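Side-chain contacts in chitinase (Paenibacillus sp. FPU-7, PDB 5GZT), which probably catalyses the random endo-hydrolysis of beta-1,4-linked N-acetylglucosamine chains in chitin and chitodextrins: residues 303-308 / 403-408; 1102-1107 / 1129-1134. All blocks are in the same frame, centred on the assembly; numbering follows the deposited sequence.

Interaction 1: 303-308 / 403-408; sequences HLYYAF and GIDLDW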
loop_
_atom_site.group_PDB
_atom_site.type_symbol
_atom_site.label_atom_id
_atom_site.label_comp_id
_atom_site.label_asym_id
_atom_site.label_seq_id
_atom_site.Cartn_x
_atom_site.Cartn_y
_atom_site.Cartn_z
ATOM N N HIS B 303 -0.281 -4.029 -0.713
ATOM C CA HIS B 303 -1.378 -4.621 0.050
ATOM C C HIS B 303 -2.697 -4.324 -0.637
ATOM O O HIS B 303 -2.905 -3.221 -1.109
ATOM C CB HIS B 303 -1.492 -4.030 1.423
ATOM C CG HIS B 303 -0.384 -4.382 2.361
ATOM N ND1 HIS B 303 0.942 -4.095 2.108
ATOM C CD2 HIS B 303 -0.419 -4.909 3.612
ATOM C CE1 HIS B 303 1.671 -4.452 3.148
ATOM N NE2 HIS B 303 0.878 -4.991 4.050
ATOM N N LEU B 304 -3.604 -5.286 -0.620
ATOM C CA LEU B 304 -4.933 -5.168 -1.202
ATOM C C LEU B 304 -5.895 -5.488 -0.062
ATOM O O LEU B 304 -5.766 -6.532 0.580
ATOM C CB LEU B 304 -4.969 -6.069 -2.406
ATOM C CG LEU B 304 -6.150 -6.712 -3.158
ATOM C CD1 LEU B 304 -7.486 -6.173 -2.724
ATOM C CD2 LEU B 304 -5.903 -6.731 -4.660
ATOM N N TYR B 305 -6.746 -4.534 0.289
ATOM C CA TYR B 305 -7.772 -4.712 1.344
ATOM C C TYR B 305 -9.122 -4.969 0.659
ATOM O O TYR B 305 -9.646 -4.090 -0.125
ATOM C CB TYR B 305 -7.949 -3.469 2.247
ATOM C CG TYR B 305 -6.945 -3.275 3.325
ATOM C CD1 TYR B 305 -5.698 -3.890 3.268
ATOM C CD2 TYR B 305 -7.238 -2.488 4.441
ATOM C CE1 TYR B 305 -4.800 -3.735 4.295
ATOM C CE2 TYR B 305 -6.330 -2.332 5.461
ATOM C CZ TYR B 305 -5.130 -2.981 5.391
ATOM O OH TYR B 305 -4.137 -2.841 6.358
ATOM N N TYR B 306 -9.726 -6.142 0.948
ATOM C CA TYR B 306 -11.055 -6.462 0.411
ATOM C C TYR B 306 -12.055 -5.787 1.295
ATOM O O TYR B 306 -12.150 -6.067 2.495
ATOM C CB TYR B 306 -11.312 -7.967 0.328
ATOM C CG TYR B 306 -12.585 -8.350 -0.426
ATOM C CD1 TYR B 306 -12.655 -8.205 -1.788
ATOM C CD2 TYR B 306 -13.690 -8.838 0.234
ATOM C CE1 TYR B 306 -13.803 -8.550 -2.491
ATOM C CE2 TYR B 306 -14.837 -9.219 -0.455
ATOM C CZ TYR B 306 -14.894 -9.055 -1.815
ATOM O OH TYR B 306 -16.010 -9.439 -2.511
ATOM N N ALA B 307 -12.765 -4.802 0.708
ATOM C CA ALA B 307 -13.649 -3.964 1.435
ATOM C C ALA B 307 -15.109 -4.322 1.064
ATOM O O ALA B 307 -15.650 -3.830 0.046
ATOM C CB ALA B 307 -13.368 -2.545 1.078
ATOM N N PHE B 308 -15.811 -5.100 1.862
ATOM C CA PHE B 308 -15.576 -5.389 3.261
ATOM C C PHE B 308 -16.236 -6.738 3.622
ATOM O O PHE B 308 -17.263 -7.212 2.985
ATOM C CB PHE B 308 -16.299 -4.372 4.125
ATOM C CG PHE B 308 -15.760 -2.956 4.017
ATOM C CD1 PHE B 308 -14.584 -2.593 4.687
ATOM C CD2 PHE B 308 -16.470 -1.976 3.353
ATOM C CE1 PHE B 308 -14.110 -1.311 4.644
ATOM C CE2 PHE B 308 -16.007 -0.676 3.269
ATOM C CZ PHE B 308 -14.827 -0.334 3.906
ATOM N N GLY B 403 -4.025 -11.466 6.522
ATOM C CA GLY B 403 -4.227 -10.692 7.740
ATOM C C GLY B 403 -5.594 -10.082 7.818
ATOM O O GLY B 403 -6.427 -10.334 6.962
ATOM N N ILE B 404 -5.818 -9.277 8.849
ATOM C CA ILE B 404 -7.138 -8.762 9.169
ATOM C C ILE B 404 -6.953 -7.275 9.474
ATOM O O ILE B 404 -6.039 -6.884 10.265
ATOM C CB ILE B 404 -7.707 -9.380 10.471
ATOM C CG1 ILE B 404 -7.961 -10.898 10.317
ATOM C CG2 ILE B 404 -9.018 -8.771 10.917
ATOM C CD1 ILE B 404 -8.262 -11.578 11.658
ATOM N N ASP B 405 -7.886 -6.481 8.966
ATOM C CA ASP B 405 -7.974 -5.055 9.278
ATOM C C ASP B 405 -9.360 -4.726 9.817
ATOM O O ASP B 405 -10.323 -5.174 9.267
ATOM C CB ASP B 405 -7.580 -4.210 7.995
ATOM C CG ASP B 405 -8.024 -2.776 8.100
ATOM O OD1 ASP B 405 -7.323 -2.037 8.807
ATOM O OD2 ASP B 405 -9.100 -2.439 7.568
ATOM N N LEU B 406 -9.497 -3.915 10.852
ATOM C CA LEU B 406 -10.830 -3.510 11.289
ATOM C C LEU B 406 -11.055 -2.068 11.000
ATOM O O LEU B 406 -10.201 -1.237 11.353
ATOM C CB LEU B 406 -11.016 -3.661 12.773
ATOM C CG LEU B 406 -10.777 -5.046 13.450
ATOM C CD1 LEU B 406 -11.303 -4.944 14.861
ATOM C CD2 LEU B 406 -11.465 -6.145 12.677
ATOM N N ASP B 407 -12.229 -1.759 10.440
ATOM C CA ASP B 407 -12.686 -0.392 10.188
ATOM C C ASP B 407 -13.968 -0.173 10.914
ATOM O O ASP B 407 -15.089 -0.177 10.292
ATOM C CB ASP B 407 -12.856 -0.074 8.652
ATOM C CG ASP B 407 -11.588 -0.294 7.860
ATOM O OD1 ASP B 407 -10.557 -0.702 8.504
ATOM O OD2 ASP B 407 -11.593 -0.078 6.587
ATOM N N TRP B 408 -13.855 0.072 12.222
ATOM C CA TRP B 408 -15.048 0.409 12.979
ATOM C C TRP B 408 -15.269 1.882 12.981
ATOM O O TRP B 408 -14.411 2.702 13.428
ATOM C CB TRP B 408 -14.903 -0.183 14.383
ATOM C CG TRP B 408 -15.904 0.044 15.501
ATOM C CD1 TRP B 408 -16.995 0.857 15.560
ATOM C CD2 TRP B 408 -15.798 -0.580 16.788
ATOM N NE1 TRP B 408 -17.568 0.775 16.818
ATOM C CE2 TRP B 408 -16.820 -0.066 17.592
ATOM C CE3 TRP B 408 -14.892 -1.522 17.334
ATOM C CZ2 TRP B 408 -17.020 -0.481 18.906
ATOM C CZ3 TRP B 408 -15.067 -1.907 18.694
ATOM C CH2 TRP B 408 -16.128 -1.391 19.435
#
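Tyr305 and Asp405 face each other with their CA atoms 7.9 Å apart, on strands 303-312 and 403-407, which are separated by strand 362-368 and run parallel to it. The two strands therefore meet through side chains alone, inside the barrel. Tyr305 and Asp405 both direct their side chains toward the opposite segment and cross at about a right angle. The ring and carboxylate planes are 40° apart. The acid approaches the ring obliquely, by its CD2-CE2 side. Asp405 OD2 is 3.6 Å from Tyr305 CD2. The modelled approach of the Asp405 carboxyl carbon to this ring is too short to be trusted in detail. The polar ends turn to other partners: Tyr305 OH bonds Tyr478 OH, and Asp405 OD2 bonds Ser366 OG. With chi1 at 163°, the Asp405 carboxylate swings away from its own amide nitrogen and toward Asp407. Further along, Phe308 offers its ring edge to Asp407. Phe308 CE1 lies 3.4 Å from Asp407 OD2, which sits near the ring plane. The two planes are 78° apart, an arrangement that sets an electropositive C-H edge against an oxygen. Asp407 OD2 is also hydrogen-bonded to Tyr282 OH. The peptide bond before Phe308 is cis, and Ala307 CB sits 3.6 Å above the ring plane, over its centre. Phe308 also meets the ring of Trp623 on the last strand of the barrel. The segment Gly403-Trp408 belongs to the DxxDxDxE signature of family 18 glycosidases. Aromatic residues gathered round its aspartates, within the parallel barrel, are consistent with the active-site core of a family 18 (beta/alpha)8 chitinase.

Interaction 2: 1102-1107 / 1129-1134; sequences YAKNQG and FNELKA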
loop_
_atom_site.group_PDB
_atom_site.type_symbol
_atom_site.label_atom_id
_atom_site.label_comp_id
_atom_site.label_asym_id
_atom_site.label_seq_id
_atom_site.Cartn_x
_atom_site.Cartn_y
_atom_site.Cartn_z
ATOM N N TYR B 1102 -4.397 5.718 -35.308
ATOM C CA TYR B 1102 -3.221 5.868 -34.486
ATOM C C TYR B 1102 -2.117 6.568 -35.269
ATOM O O TYR B 1102 -1.579 7.553 -34.830
ATOM C CB TYR B 1102 -2.771 4.497 -33.938
ATOM C CG TYR B 1102 -1.688 4.591 -32.871
ATOM C CD1 TYR B 1102 -2.024 4.815 -31.516
ATOM C CD2 TYR B 1102 -0.339 4.536 -33.197
ATOM C CE1 TYR B 1102 -1.011 4.947 -30.578
ATOM C CE2 TYR B 1102 0.652 4.623 -32.256
ATOM C CZ TYR B 1102 0.324 4.841 -30.946
ATOM O OH TYR B 1102 1.310 5.048 -30.002
ATOM N N ALA B 1103 -1.807 6.093 -36.486
ATOM C CA ALA B 1103 -0.806 6.756 -37.362
ATOM C C ALA B 1103 -1.063 8.244 -37.560
ATOM O O ALA B 1103 -0.168 9.076 -37.400
ATOM C CB ALA B 1103 -0.750 6.045 -38.686
ATOM N N LYS B 1104 -2.283 8.594 -37.894
ATOM C CA LYS B 1104 -2.660 9.996 -38.113
ATOM C C LYS B 1104 -2.546 10.827 -36.841
ATOM O O LYS B 1104 -1.966 11.905 -36.887
ATOM C CB LYS B 1104 -4.096 10.091 -38.589
ATOM C CG LYS B 1104 -4.275 9.692 -40.040
ATOM C CD LYS B 1104 -5.649 9.161 -40.326
ATOM C CE LYS B 1104 -6.677 10.235 -40.216
ATOM N NZ LYS B 1104 -8.038 9.694 -40.474
ATOM N N ASN B 1105 -3.040 10.294 -35.720
ATOM C CA ASN B 1105 -3.080 11.059 -34.469
ATOM C C ASN B 1105 -1.747 11.157 -33.815
ATOM O O ASN B 1105 -1.549 12.066 -33.011
ATOM C CB ASN B 1105 -4.036 10.397 -33.458
ATOM C CG ASN B 1105 -5.510 10.515 -33.900
ATOM O OD1 ASN B 1105 -5.865 11.425 -34.599
ATOM N ND2 ASN B 1105 -6.342 9.615 -33.445
ATOM N N GLN B 1106 -0.838 10.204 -34.091
ATOM C CA GLN B 1106 0.486 10.216 -33.455
ATOM C C GLN B 1106 1.562 10.854 -34.312
ATOM O O GLN B 1106 2.720 10.993 -33.878
ATOM C CB GLN B 1106 0.876 8.783 -33.143
ATOM C CG GLN B 1106 -0.003 8.120 -32.122
ATOM C CD GLN B 1106 0.158 8.725 -30.764
ATOM O OE1 GLN B 1106 1.262 8.838 -30.207
ATOM N NE2 GLN B 1106 -0.930 9.106 -30.228
ATOM N N GLY B 1107 1.221 11.244 -35.541
ATOM C CA GLY B 1107 2.231 11.862 -36.414
ATOM C C GLY B 1107 3.191 10.873 -37.025
ATOM O O GLY B 1107 4.322 11.227 -37.340
ATOM N N PHE B 1129 -6.947 2.334 -46.177
ATOM C CA PHE B 1129 -6.954 3.393 -47.113
ATOM C C PHE B 1129 -8.085 4.364 -46.785
ATOM O O PHE B 1129 -7.905 5.592 -46.862
ATOM C CB PHE B 1129 -7.177 2.805 -48.526
ATOM C CG PHE B 1129 -7.285 3.851 -49.620
ATOM C CD1 PHE B 1129 -6.133 4.389 -50.207
ATOM C CD2 PHE B 1129 -8.540 4.240 -50.124
ATOM C CE1 PHE B 1129 -6.202 5.354 -51.200
ATOM C CE2 PHE B 1129 -8.657 5.221 -51.134
ATOM C CZ PHE B 1129 -7.470 5.767 -51.709
ATOM N N ASN B 1130 -9.287 3.838 -46.443
ATOM C CA ASN B 1130 -10.389 4.778 -46.195
ATOM C C ASN B 1130 -10.105 5.615 -44.971
ATOM O O ASN B 1130 -10.405 6.779 -44.959
ATOM C CB ASN B 1130 -11.746 4.036 -46.047
ATOM C CG ASN B 1130 -12.205 3.393 -47.337
ATOM O OD1 ASN B 1130 -11.761 3.721 -48.451
ATOM N ND2 ASN B 1130 -13.103 2.410 -47.184
ATOM N N GLU B 1131 -9.531 5.041 -43.934
ATOM C CA GLU B 1131 -9.237 5.816 -42.717
ATOM C C GLU B 1131 -8.125 6.813 -42.994
ATOM O O GLU B 1131 -8.218 7.995 -42.585
ATOM C CB GLU B 1131 -8.860 4.907 -41.552
ATOM C CG GLU B 1131 -8.446 5.671 -40.297
ATOM C CD GLU B 1131 -9.605 6.574 -39.773
ATOM O OE1 GLU B 1131 -10.788 6.227 -40.101
ATOM O OE2 GLU B 1131 -9.337 7.593 -39.055
ATOM N N LEU B 1132 -7.094 6.417 -43.768
ATOM C CA LEU B 1132 -6.003 7.417 -44.045
ATOM C C LEU B 1132 -6.460 8.563 -44.902
ATOM O O LEU B 1132 -5.844 9.652 -44.877
ATOM C CB LEU B 1132 -4.787 6.778 -44.746
ATOM C CG LEU B 1132 -4.064 5.797 -43.835
ATOM C CD1 LEU B 1132 -2.873 5.266 -44.619
ATOM C CD2 LEU B 1132 -3.635 6.385 -42.478
ATOM N N LYS B 1133 -7.437 8.335 -45.763
ATOM C CA LYS B 1133 -7.976 9.456 -46.541
ATOM C C LYS B 1133 -8.882 10.363 -45.749
ATOM O O LYS B 1133 -8.861 11.559 -45.980
ATOM C CB LYS B 1133 -8.777 8.981 -47.713
ATOM C CG LYS B 1133 -7.917 8.450 -48.863
ATOM C CD LYS B 1133 -6.758 9.374 -49.279
ATOM C CE LYS B 1133 -5.967 8.809 -50.436
ATOM N NZ LYS B 1133 -4.789 9.687 -50.666
ATOM N N ALA B 1134 -9.699 9.782 -44.864
ATOM C CA ALA B 1134 -10.737 10.505 -44.094
ATOM C C ALA B 1134 -10.260 11.814 -43.379
ATOM O O ALA B 1134 -11.050 12.749 -43.107
ATOM C CB ALA B 1134 -11.359 9.537 -43.105
#
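Lys1104 holds Glu1131 twice through one ammonium group. Lys1104 NZ donates to Glu1131 OE2 at 2.8 Å, a salt bridge. It also donates to the backbone, with Lys1104 NZ 2.7 Å from Glu1131 O. The carboxylate is met from above its plane, 59° out of it. The carbonyl is met at a C=O...N angle of 147°, with the nitrogen tilted out of the carbonyl plane. The Glu1131 side chain bends at chi2 (61°), and this brings the acid back beside its own carbonyl. One nitrogen can then reach both oxygens. The carbonyl lies in the last turn of helix 1123-1133, where the helix dipole would probably add to the pull on the positive charge. Replacing Lys1104 by the short side chain of alanine is likely to leave the Glu1131 carboxylate without this charged mate and to open a gap beside Leu1132.

The two helices are neighbours on the outside of the second family 18 barrel. Helix 1093-1106 leads into strand 1110-1114, and helix 1123-1133 follows it. Gly1107 closes the first helix with a Schellman motif. Lys1104 O and Gly1107 O are bonded by Thr660 OG1 and Thr757 OG1, both in the immunoglobulin-like domain, so this helix end also borders that domain.

Away from the charges, the lysine chain crosses Leu1132 at a slant. Lys1104 CD is 4.0 Å from Leu1132 CD2, with CG of the same lysine almost as near to that methyl. The backbones come close here, with Lys1104 CA and Leu1132 CA 7.3 Å apart. Leu1132 also packs on Ala1100 and on Leu766 of the barrel. At the margin, Ala1134 CB approaches Lys1104 NZ at 4.2 Å.

Interaction 1 is core and interaction 2 is surface. They share no element and lie in different family 18 barrels of one chain, with centres about 48 Å apart and nearest atoms about 29 Å apart. Interaction 1 joins two strands of the first barrel across its interior, where aromatic rings meet acids and the polar ends bond to further residues around them. Interaction 2 joins two helices on the outer layer of the second barrel, and a charged lysine bonds directly from one helix to the other. In these two contacts the chemistry follows the place: ring against carboxylate inside, salt bridge with aliphatic packing outside.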